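Local coordinates for bifunctional protein PutA (Bdellovibrio bacteriovorus, PDB 5UR2), which probably catalyses both steps of proline catabolism, flavin-dependent oxidation of proline and NAD+-dependent oxidation of L-glutamate gamma-semialdehyde to L-glutamate, at residues B[165-170]-B[226-231]; B[319-324]-B[456-461]; B[787-792]-B[890-895]. One frame throughout, in Å; residues are numbered along the deposited sequence.

How the contacts relate
The three contacts come in series along the chain, each closing before the next opens, and their centres lie 42 to 46 Å apart without touching. Contact 1 joins two neighbouring outer helices, 152-173 and 211-232, of the eight-stranded proline dehydrogenase barrel. Contact 2 begins in a loop of the same barrel, between helices 307-317 and 327-343, beside the modified flavin, and joins that loop to the long loop between helices 440-444 and 476-491. Contact 3 belongs to the aldehyde dehydrogenase part, where helix 889-896 packs on strand 783-789; its nearest atoms are about 30 Å from contact 2. Together they sample both enzymatic units of the bifunctional chain and the polypeptide that runs between them.

Contact 1: residues B[165-170]-B[226-231]; sequences LVTWLA and FRLGME
Leu228 reaches from helix 211-232 to both Val166 and Thr167 on helix 152-173; it and Val166 share most of the contact, with Thr167 and Gly229 at the edge. Leu228 CG stands anti to the backbone N (chi1 179°), which extends the isobutyl group across the gap between the helices. That branch carbon comes to 3.8 Å from Val166 CG1, and the two side chains lie alongside each other, pointing opposite ways. Farther out, Leu228 CD2 packs 3.3 Å from Thr167 OG1, where the side chains meet roughly perpendicular. The hydroxyl's hydrogen bond is to the carbonyl oxygen of Met163, one turn back in its own helix, and its approach to Leu228 CD2 is a nonpolar contact. Next in sequence, Gly229 presents bare backbone: its CA lies 4.0 Å from Val166 CG1, so the same valine methyl touches both residues. The CA atoms of Val166 and Gly229 are 6.4 Å apart, with the local axes 9.7 Å apart and only 11° from parallel. No hydrogen bond links the two segments. On the barrel side of helix 152-173, Leu165 and Leu169 pack on strand 138-144, while Trp168 packs on the first turns of helix 123-135. Phe226 stacks with Phe268 and packs against helix 246-257. The pair thus sits in the outer helical layer, helix 152-173 following barrel strand 138-144 and helix 211-232 following strand 194-197.

Contact 2: residues B[319-324]-B[456-461]; sequences WPVPVY and PVIPKK. With P5F (N-propargylglycine-modified flavin adenine dinucleotide), chain F.
Pro456 O accepts a nearly straight hydrogen bond from Val321 N, 2.8 Å long with 168° at the hydrogen. The donor lies in the carbonyl plane, on a lone pair of the oxygen. Pro320 CA adds a CA-H...O contact to that same Pro456 O at 3.4 Å, so two successive residues of one loop close on one carbonyl. Beside the bond, Pro320 CB and Pro456 CB form an apolar pair at 4.1 Å. Pro456 CB also approaches a carbonyl, lying 3.4 Å from Val321 O. Farther along, Ile458 extends its CG1 arm, with CG1 anti to the carbonyl carbon (chi1 -61°), crosswise to the valine, bringing Ile458 CD1 to 3.6 Å from Val321 CG2. At the other end of 319-324, Tyr324 O makes a close approach of 3.0 Å to C2A in the adenine of the modified flavin cofactor; the hydrogen bond to this carbonyl comes from Trp307 NE1. Val321, Val323 and Ile458 all pack on helix 307-317, and Tyr324 rests on the start of helix 327-343. Segment 456-461 thus touches the connection between these two helices at Pro320 and Val321, while the far end of that connection, at Tyr324, borders the adenine.

Contact 3: residues B[787-792]-B[890-895]; sequences IVLDEV and DQALDI
Ile787 on strand 783-789 meets Ala892 and Ile895 on helix 889-896 in a contact made of van der Waals packing, with no hydrogen bond between the segments. Its two branches divide the work. Methyl CG2 of Ile787 sits over the alanine, 3.9 Å from Ala892 CB. The longer arm, with CG1 anti to the carbonyl carbon (chi1 -56°), carries Ile787 CD1 one turn along the helix to 3.6 Å from Ile895 CG2, where the two isoleucines meet at a slant. The same Ile787 CD1 lies 3.8 Å from Ala892 O. Leu789 joins from farther down the strand: its CD1 lies 3.9 Å from Ala892 CB, so that methyl is touched by isoleucine and leucine from directions roughly at right angles. The alanine methyl is the spacer here, and Ile787 CA and Ala892 CA are 6.2 Å apart. Polar links to other parts of the unit are made nearby. Asp790 forms a salt bridge with Arg885 and Asp890 another with Arg917, while Ile895 O accepts hydrogen bonds from Arg785 and Ser898. Strand and helix run antiparallel, at 173°. Strand 783-789 lies between the parallel strands 751-755 and 880-886, and 901-908 pairs with the far edge of 751-755. Helix 889-896 is the connecting helix of a beta-alpha-beta crossover from 880-886 to 901-908, passing over 783-789 and 751-755 in the alpha/beta fold of the aldehyde dehydrogenase unit.

Contact 1: residues B[165-170]-B[226-231]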
loop_
_atom_site.group_PDB
_atom_site.type_symbol
_atom_site.label_atom_id
_atom_site.label_comp_id
_atom_site.label_asym_id
_atom_site.label_seq_id
_atom_site.Cartn_x
_atom_site.Cartn_y
_atom_site.Cartn_z
ATOM N N LEU B 165 21.645 44.929 -37.392
ATOM C CA LEU B 165 20.277 45.270 -37.777
ATOM C C LEU B 165 20.031 46.766 -37.661
ATOM O O LEU B 165 19.500 47.386 -38.589
ATOM C CB LEU B 165 19.257 44.503 -36.932
ATOM C CG LEU B 165 17.799 44.934 -37.177
ATOM C CD1 LEU B 165 17.360 44.590 -38.587
ATOM C CD2 LEU B 165 16.844 44.305 -36.179
ATOM N N VAL B 166 20.412 47.360 -36.526
ATOM C CA VAL B 166 20.137 48.778 -36.298
ATOM C C VAL B 166 20.877 49.643 -37.315
ATOM O O VAL B 166 20.305 50.570 -37.894
ATOM C CB VAL B 166 20.496 49.170 -34.855
ATOM C CG1 VAL B 166 20.475 50.682 -34.698
ATOM C CG2 VAL B 166 19.535 48.516 -33.892
ATOM N N THR B 167 22.160 49.351 -37.549
ATOM C CA THR B 167 22.934 50.154 -38.494
ATOM C C THR B 167 22.347 50.044 -39.895
ATOM O O THR B 167 22.137 51.051 -40.582
ATOM C CB THR B 167 24.407 49.726 -38.474
ATOM O OG1 THR B 167 24.957 49.949 -37.169
ATOM C CG2 THR B 167 25.230 50.532 -39.498
ATOM N N TRP B 168 22.044 48.821 -40.320
ATOM C CA TRP B 168 21.595 48.578 -41.686
ATOM C C TRP B 168 20.178 49.111 -41.940
ATOM O O TRP B 168 19.906 49.665 -43.011
ATOM C CB TRP B 168 21.701 47.080 -41.964
ATOM C CG TRP B 168 21.079 46.643 -43.208
ATOM C CD1 TRP B 168 21.649 46.622 -44.444
ATOM C CD2 TRP B 168 19.759 46.123 -43.359
ATOM N NE1 TRP B 168 20.760 46.126 -45.361
ATOM C CE2 TRP B 168 19.589 45.811 -44.722
ATOM C CE3 TRP B 168 18.702 45.885 -42.471
ATOM C CZ2 TRP B 168 18.400 45.279 -45.227
ATOM C CZ3 TRP B 168 17.520 45.362 -42.970
ATOM C CH2 TRP B 168 17.377 45.065 -44.339
ATOM N N LEU B 169 19.252 48.934 -40.985
ATOM C CA LEU B 169 17.892 49.450 -41.174
ATOM C C LEU B 169 17.853 50.976 -41.129
ATOM O O LEU B 169 17.139 51.608 -41.921
ATOM C CB LEU B 169 16.936 48.864 -40.139
ATOM C CG LEU B 169 15.861 47.934 -40.687
ATOM C CD1 LEU B 169 14.866 47.544 -39.597
ATOM C CD2 LEU B 169 15.150 48.612 -41.848
ATOM N N ALA B 170 18.588 51.587 -40.196
ATOM C CA ALA B 170 18.669 53.046 -40.190
ATOM C C ALA B 170 19.220 53.564 -41.516
ATOM O O ALA B 170 18.700 54.540 -42.077
ATOM C CB ALA B 170 19.533 53.533 -39.022
ATOM N N PHE B 226 21.475 50.215 -27.046
ATOM C CA PHE B 226 20.775 51.468 -26.782
ATOM C C PHE B 226 21.552 52.652 -27.336
ATOM O O PHE B 226 20.961 53.588 -27.883
ATOM C CB PHE B 226 20.533 51.649 -25.288
ATOM C CG PHE B 226 19.290 50.979 -24.787
ATOM C CD1 PHE B 226 18.962 49.697 -25.195
ATOM C CD2 PHE B 226 18.439 51.640 -23.916
ATOM C CE1 PHE B 226 17.805 49.077 -24.736
ATOM C CE2 PHE B 226 17.277 51.028 -23.452
ATOM C CZ PHE B 226 16.966 49.743 -23.861
ATOM N N ARG B 227 22.883 52.621 -27.228
ATOM C CA ARG B 227 23.676 53.749 -27.710
ATOM C C ARG B 227 23.594 53.871 -29.226
ATOM O O ARG B 227 23.337 54.958 -29.760
ATOM C CB ARG B 227 25.133 53.610 -27.261
ATOM C CG ARG B 227 26.033 54.704 -27.854
ATOM C CD ARG B 227 27.500 54.564 -27.462
ATOM N NE ARG B 227 27.693 54.624 -26.016
ATOM C CZ ARG B 227 28.253 53.659 -25.294
ATOM N NH1 ARG B 227 28.683 52.548 -25.887
ATOM N NH2 ARG B 227 28.394 53.809 -23.981
ATOM N N LEU B 228 23.813 52.761 -29.938
ATOM C CA LEU B 228 23.742 52.801 -31.394
ATOM C C LEU B 228 22.365 53.252 -31.865
ATOM O O LEU B 228 22.254 54.051 -32.804
ATOM C CB LEU B 228 24.094 51.431 -31.976
ATOM C CG LEU B 228 24.030 51.348 -33.499
ATOM C CD1 LEU B 228 25.068 52.291 -34.090
ATOM C CD2 LEU B 228 24.293 49.922 -33.969
ATOM N N GLY B 229 21.299 52.738 -31.243
ATOM C CA GLY B 229 19.965 53.187 -31.612
ATOM C C GLY B 229 19.793 54.684 -31.439
ATOM O O GLY B 229 19.290 55.379 -32.332
ATOM N N MET B 230 20.212 55.201 -30.282
ATOM C CA MET B 230 20.120 56.632 -30.035
ATOM C C MET B 230 20.888 57.402 -31.095
ATOM O O MET B 230 20.380 58.377 -31.659
ATOM C CB MET B 230 20.656 56.951 -28.642
ATOM C CG MET B 230 20.569 58.426 -28.257
ATOM S SD MET B 230 21.168 58.747 -26.573
ATOM C CE MET B 230 22.883 58.258 -26.756
ATOM N N GLU B 231 22.099 56.950 -31.414
ATOM C CA GLU B 231 22.894 57.673 -32.396
ATOM C C GLU B 231 22.219 57.682 -33.762
ATOM O O GLU B 231 22.271 58.690 -34.468
ATOM C CB GLU B 231 24.298 57.062 -32.485
ATOM C CG GLU B 231 25.153 57.336 -31.261
ATOM C CD GLU B 231 26.402 56.484 -31.196
ATOM O OE1 GLU B 231 26.554 55.582 -32.041
ATOM O OE2 GLU B 231 27.230 56.710 -30.286
#

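Contact 2: residues B[319-324]-B[456-461]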
loop_
_atom_site.group_PDB
_atom_site.type_symbol
_atom_site.label_atom_id
_atom_site.label_comp_id
_atom_site.label_asym_id
_atom_site.label_seq_id
_atom_site.Cartn_x
_atom_site.Cartn_y
_atom_site.Cartn_z
ATOM N N TRP B 319 5.104 28.315 -5.269
ATOM C CA TRP B 319 5.171 29.757 -5.116
ATOM C C TRP B 319 3.825 30.379 -5.451
ATOM O O TRP B 319 3.009 29.773 -6.155
ATOM C CB TRP B 319 6.264 30.352 -6.025
ATOM C CG TRP B 319 7.645 30.024 -5.587
ATOM C CD1 TRP B 319 8.013 29.350 -4.448
ATOM C CD2 TRP B 319 8.866 30.356 -6.269
ATOM N NE1 TRP B 319 9.383 29.249 -4.379
ATOM C CE2 TRP B 319 9.933 29.856 -5.481
ATOM C CE3 TRP B 319 9.161 31.036 -7.462
ATOM C CZ2 TRP B 319 11.280 30.001 -5.852
ATOM C CZ3 TRP B 319 10.508 31.177 -7.836
ATOM C CH2 TRP B 319 11.545 30.657 -7.028
ATOM N N PRO B 320 3.561 31.595 -4.967
ATOM C CA PRO B 320 2.317 32.284 -5.350
ATOM C C PRO B 320 2.249 32.448 -6.861
ATOM O O PRO B 320 3.260 32.671 -7.523
ATOM C CB PRO B 320 2.427 33.648 -4.651
ATOM C CG PRO B 320 3.485 33.486 -3.612
ATOM C CD PRO B 320 4.432 32.444 -4.134
ATOM N N VAL B 321 1.046 32.306 -7.410
ATOM C CA VAL B 321 0.854 32.446 -8.852
ATOM C C VAL B 321 0.921 33.933 -9.206
ATOM O O VAL B 321 0.099 34.712 -8.705
ATOM C CB VAL B 321 -0.465 31.787 -9.272
ATOM C CG1 VAL B 321 -0.715 31.966 -10.764
ATOM C CG2 VAL B 321 -0.415 30.340 -8.897
ATOM N N PRO B 322 1.904 34.384 -10.006
ATOM C CA PRO B 322 2.047 35.826 -10.257
ATOM C C PRO B 322 1.062 36.404 -11.261
ATOM O O PRO B 322 0.940 37.637 -11.324
ATOM C CB PRO B 322 3.490 35.954 -10.778
ATOM C CG PRO B 322 3.726 34.696 -11.473
ATOM C CD PRO B 322 3.002 33.628 -10.640
ATOM N N VAL B 323 0.377 35.582 -12.052
ATOM C CA VAL B 323 -0.623 36.068 -13.002
ATOM C C VAL B 323 -1.998 35.977 -12.359
ATOM O O VAL B 323 -2.233 35.171 -11.450
ATOM C CB VAL B 323 -0.587 35.296 -14.339
ATOM C CG1 VAL B 323 0.694 35.612 -15.107
ATOM C CG2 VAL B 323 -0.693 33.787 -14.095
ATOM N N TYR B 324 -2.906 36.852 -12.797
ATOM C CA TYR B 324 -4.319 36.619 -12.540
ATOM C C TYR B 324 -4.715 35.311 -13.189
ATOM O O TYR B 324 -4.150 34.918 -14.212
ATOM C CB TYR B 324 -5.201 37.739 -13.114
ATOM C CG TYR B 324 -4.905 39.104 -12.587
ATOM C CD1 TYR B 324 -5.266 39.465 -11.289
ATOM C CD2 TYR B 324 -4.250 40.043 -13.380
ATOM C CE1 TYR B 324 -5.002 40.752 -10.799
ATOM C CE2 TYR B 324 -3.962 41.313 -12.900
ATOM C CZ TYR B 324 -4.338 41.661 -11.616
ATOM O OH TYR B 324 -4.061 42.920 -11.165
ATOM N N PRO B 456 -3.547 34.704 -5.376
ATOM C CA PRO B 456 -2.310 34.082 -5.868
ATOM C C PRO B 456 -1.987 32.765 -5.180
ATOM O O PRO B 456 -1.083 32.071 -5.646
ATOM C CB PRO B 456 -1.235 35.137 -5.574
ATOM C CG PRO B 456 -1.785 35.909 -4.409
ATOM C CD PRO B 456 -3.289 35.915 -4.580
ATOM N N VAL B 457 -2.714 32.400 -4.122
ATOM C CA VAL B 457 -2.438 31.208 -3.324
ATOM C C VAL B 457 -3.270 30.046 -3.850
ATOM O O VAL B 457 -4.502 30.121 -3.876
ATOM C CB VAL B 457 -2.744 31.448 -1.837
ATOM C CG1 VAL B 457 -2.512 30.148 -1.048
ATOM C CG2 VAL B 457 -1.902 32.612 -1.266
ATOM N N ILE B 458 -2.599 28.978 -4.271
ATOM C CA ILE B 458 -3.246 27.739 -4.708
ATOM C C ILE B 458 -3.696 26.944 -3.484
ATOM O O ILE B 458 -2.867 26.602 -2.624
ATOM C CB ILE B 458 -2.303 26.909 -5.594
ATOM C CG1 ILE B 458 -1.920 27.700 -6.849
ATOM C CG2 ILE B 458 -2.951 25.573 -5.972
ATOM C CD1 ILE B 458 -0.916 26.994 -7.732
ATOM N N PRO B 459 -4.981 26.613 -3.364
ATOM C CA PRO B 459 -5.454 25.892 -2.169
ATOM C C PRO B 459 -4.889 24.476 -2.089
ATOM O O PRO B 459 -4.849 23.744 -3.080
ATOM C CB PRO B 459 -6.976 25.871 -2.344
ATOM C CG PRO B 459 -7.214 26.103 -3.824
ATOM C CD PRO B 459 -6.053 26.889 -4.340
ATOM N N LYS B 460 -4.447 24.097 -0.889
ATOM C CA LYS B 460 -3.907 22.765 -0.649
ATOM C C LYS B 460 -5.058 21.783 -0.490
ATOM O O LYS B 460 -5.911 21.972 0.383
ATOM C CB LYS B 460 -3.055 22.762 0.619
ATOM C CG LYS B 460 -1.705 23.463 0.539
ATOM C CD LYS B 460 -0.944 23.238 1.850
ATOM C CE LYS B 460 0.344 24.050 1.941
ATOM N NZ LYS B 460 0.988 24.249 0.619
ATOM N N LYS B 461 -5.076 20.728 -1.303
ATOM C CA LYS B 461 -6.058 19.673 -1.099
ATOM C C LYS B 461 -5.799 19.028 0.260
ATOM O O LYS B 461 -4.642 18.733 0.587
ATOM C CB LYS B 461 -5.974 18.625 -2.201
ATOM C CG LYS B 461 -6.218 19.166 -3.592
ATOM C CD LYS B 461 -5.800 18.146 -4.632
ATOM C CE LYS B 461 -5.700 18.764 -6.011
ATOM N NZ LYS B 461 -5.009 17.826 -6.933
HETATM P PA P5F F . -7.020 38.882 -25.449
HETATM O O1A P5F F . -8.022 40.049 -25.156
HETATM O O2A P5F F . -7.569 37.628 -25.918
HETATM O O5B P5F F . -6.228 38.408 -24.260
HETATM C C5B P5F F . -5.547 37.163 -24.164
HETATM C C4B P5F F . -4.594 37.224 -22.962
HETATM O O4B P5F F . -5.249 37.161 -21.718
HETATM C C3B P5F F . -3.545 36.153 -22.874
HETATM O O3B P5F F . -2.490 36.371 -23.731
HETATM C C2B P5F F . -3.141 36.218 -21.456
HETATM O O2B P5F F . -2.238 37.256 -21.284
HETATM C C1B P5F F . -4.413 36.562 -20.767
HETATM N N9A P5F F . -5.115 35.432 -20.213
HETATM C C8A P5F F . -5.570 34.300 -20.877
HETATM N N7A P5F F . -6.190 33.509 -19.993
HETATM C C5A P5F F . -6.175 34.099 -18.728
HETATM C C6A P5F F . -6.634 33.738 -17.462
HETATM N N6A P5F F . -7.330 32.498 -17.261
HETATM N N1A P5F F . -6.432 34.548 -16.406
HETATM C C2A P5F F . -5.788 35.726 -16.545
HETATM N N3A P5F F . -5.301 36.094 -17.765
HETATM C C4A P5F F . -5.476 35.331 -18.852
HETATM N N1 P5F F . 3.692 39.487 -24.269
HETATM C C2 P5F F . 4.689 39.508 -23.225
HETATM O O2 P5F F . 4.423 38.828 -22.058
HETATM N N3 P5F F . 5.917 40.227 -23.390
HETATM C C4 P5F F . 6.217 40.940 -24.577
HETATM O O4 P5F F . 7.437 41.622 -24.671
HETATM C C4X P5F F . 5.171 40.911 -25.683
HETATM N N5 P5F F . 5.428 41.496 -26.998
HETATM C C5X P5F F . 4.236 41.801 -27.813
HETATM C C6 P5F F . 4.308 42.856 -28.871
HETATM C C7 P5F F . 3.143 43.211 -29.595
HETATM C C7M P5F F . 3.229 44.281 -30.662
HETATM C C8 P5F F . 1.897 42.570 -29.322
HETATM C C8M P5F F . 0.637 42.925 -30.070
HETATM C C9 P5F F . 1.819 41.573 -28.321
HETATM C C9A P5F F . 3.040 41.190 -27.557
HETATM N N10 P5F F . 2.952 40.174 -26.506
HETATM C C10 P5F F . 3.974 40.202 -25.498
HETATM C "C1'" P5F F . 1.780 39.277 -26.350
HETATM C "C2'" P5F F . 0.637 39.935 -25.577
HETATM O "O2'" P5F F . 1.031 40.099 -24.268
HETATM C "C3'" P5F F . -0.689 39.172 -25.613
HETATM O "O3'" P5F F . -0.502 37.943 -25.018
HETATM C "C4'" P5F F . -1.257 38.930 -27.004
HETATM O "O4'" P5F F . -0.822 39.970 -27.810
HETATM C "C5'" P5F F . -2.779 38.706 -27.068
HETATM O "O5'" P5F F . -3.518 39.541 -26.198
HETATM P P P5F F . -4.919 40.272 -26.562
HETATM O O1P P5F F . -5.254 41.629 -25.831
HETATM O O2P P5F F . -4.825 40.288 -28.134
HETATM O O3P P5F F . -5.995 39.032 -26.517
HETATM C C21 P5F F . 7.272 39.761 -27.660
HETATM C C22 P5F F . 6.391 40.738 -27.354
HETATM C C23 P5F F . 8.531 39.521 -26.809
#

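Contact 3: residues B[787-792]-B[890-895]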
loop_
_atom_site.group_PDB
_atom_site.type_symbol
_atom_site.label_atom_id
_atom_site.label_comp_id
_atom_site.label_asym_id
_atom_site.label_seq_id
_atom_site.Cartn_x
_atom_site.Cartn_y
_atom_site.Cartn_z
ATOM N N ILE B 787 25.098 10.045 -24.206
ATOM C CA ILE B 787 25.089 9.145 -25.354
ATOM C C ILE B 787 24.299 9.838 -26.455
ATOM O O ILE B 787 23.092 10.072 -26.308
ATOM C CB ILE B 787 24.492 7.777 -24.993
ATOM C CG1 ILE B 787 25.254 7.161 -23.810
ATOM C CG2 ILE B 787 24.538 6.842 -26.171
ATOM C CD1 ILE B 787 24.599 5.905 -23.226
ATOM N N VAL B 788 24.987 10.198 -27.540
ATOM C CA VAL B 788 24.475 11.118 -28.554
ATOM C C VAL B 788 24.425 10.404 -29.897
ATOM O O VAL B 788 25.446 9.885 -30.371
ATOM C CB VAL B 788 25.340 12.391 -28.666
ATOM C CG1 VAL B 788 24.703 13.367 -29.635
ATOM C CG2 VAL B 788 25.572 13.045 -27.307
ATOM N N LEU B 789 23.257 10.417 -30.530
ATOM C CA LEU B 789 23.126 9.776 -31.829
ATOM C C LEU B 789 23.881 10.572 -32.892
ATOM O O LEU B 789 24.073 11.789 -32.776
ATOM C CB LEU B 789 21.653 9.624 -32.211
ATOM C CG LEU B 789 20.955 8.316 -31.837
ATOM C CD1 LEU B 789 20.864 8.133 -30.312
ATOM C CD2 LEU B 789 19.578 8.273 -32.472
ATOM N N ASP B 790 24.294 9.865 -33.946
ATOM C CA ASP B 790 25.323 10.384 -34.848
ATOM C C ASP B 790 24.865 11.642 -35.586
ATOM O O ASP B 790 25.631 12.608 -35.711
ATOM C CB ASP B 790 25.739 9.294 -35.841
ATOM C CG ASP B 790 27.070 9.596 -36.514
ATOM O OD1 ASP B 790 28.095 9.537 -35.809
ATOM O OD2 ASP B 790 27.108 9.898 -37.728
ATOM N N GLU B 791 23.621 11.657 -36.084
ATOM C CA GLU B 791 23.188 12.782 -36.911
ATOM C C GLU B 791 23.205 14.096 -36.139
ATOM O O GLU B 791 23.447 15.158 -36.722
ATOM C CB GLU B 791 21.796 12.521 -37.485
ATOM N N VAL B 792 22.938 14.058 -34.836
ATOM C CA VAL B 792 22.886 15.278 -34.045
ATOM C C VAL B 792 24.175 15.510 -33.256
ATOM O O VAL B 792 24.286 16.511 -32.541
ATOM C CB VAL B 792 21.638 15.267 -33.132
ATOM C CG1 VAL B 792 21.871 14.437 -31.853
ATOM C CG2 VAL B 792 21.160 16.695 -32.835
ATOM N N ASP B 890 19.052 1.747 -30.891
ATOM C CA ASP B 890 19.484 0.409 -30.491
ATOM C C ASP B 890 20.820 0.451 -29.752
ATOM O O ASP B 890 20.946 -0.061 -28.632
ATOM C CB ASP B 890 19.602 -0.501 -31.716
ATOM C CG ASP B 890 18.274 -1.075 -32.157
ATOM O OD1 ASP B 890 17.276 -0.933 -31.417
ATOM O OD2 ASP B 890 18.247 -1.689 -33.247
ATOM N N GLN B 891 21.845 1.036 -30.390
ATOM C CA GLN B 891 23.163 1.087 -29.767
ATOM C C GLN B 891 23.159 1.997 -28.543
ATOM O O GLN B 891 23.867 1.731 -27.563
ATOM C CB GLN B 891 24.217 1.552 -30.777
ATOM C CG GLN B 891 25.649 1.422 -30.255
ATOM C CD GLN B 891 26.701 1.920 -31.231
ATOM O OE1 GLN B 891 26.424 2.739 -32.109
ATOM N NE2 GLN B 891 27.920 1.420 -31.082
ATOM N N ALA B 892 22.369 3.073 -28.584
ATOM C CA ALA B 892 22.318 3.993 -27.456
ATOM C C ALA B 892 21.811 3.288 -26.208
ATOM O O ALA B 892 22.361 3.463 -25.114
ATOM C CB ALA B 892 21.430 5.191 -27.795
ATOM N N LEU B 893 20.773 2.471 -26.361
ATOM C CA LEU B 893 20.245 1.735 -25.227
ATOM C C LEU B 893 21.229 0.666 -24.761
ATOM O O LEU B 893 21.461 0.526 -23.553
ATOM C CB LEU B 893 18.885 1.143 -25.605
ATOM C CG LEU B 893 17.813 2.245 -25.618
ATOM C CD1 LEU B 893 16.494 1.822 -26.281
ATOM C CD2 LEU B 893 17.564 2.674 -24.214
ATOM N N ASP B 894 21.855 -0.054 -25.707
ATOM C CA ASP B 894 22.847 -1.075 -25.356
ATOM C C ASP B 894 23.964 -0.480 -24.514
ATOM O O ASP B 894 24.343 -1.038 -23.475
ATOM C CB ASP B 894 23.447 -1.712 -26.613
ATOM C CG ASP B 894 22.478 -2.627 -27.351
ATOM O OD1 ASP B 894 21.446 -3.033 -26.770
ATOM O OD2 ASP B 894 22.775 -2.954 -28.524
ATOM N N ILE B 895 24.512 0.651 -24.960
ATOM C CA ILE B 895 25.546 1.327 -24.187
ATOM C C ILE B 895 24.996 1.789 -22.846
ATOM O O ILE B 895 25.637 1.607 -21.802
ATOM C CB ILE B 895 26.145 2.496 -24.995
ATOM C CG1 ILE B 895 26.925 1.942 -26.187
ATOM C CG2 ILE B 895 27.030 3.365 -24.111
ATOM C CD1 ILE B 895 27.372 2.997 -27.155
#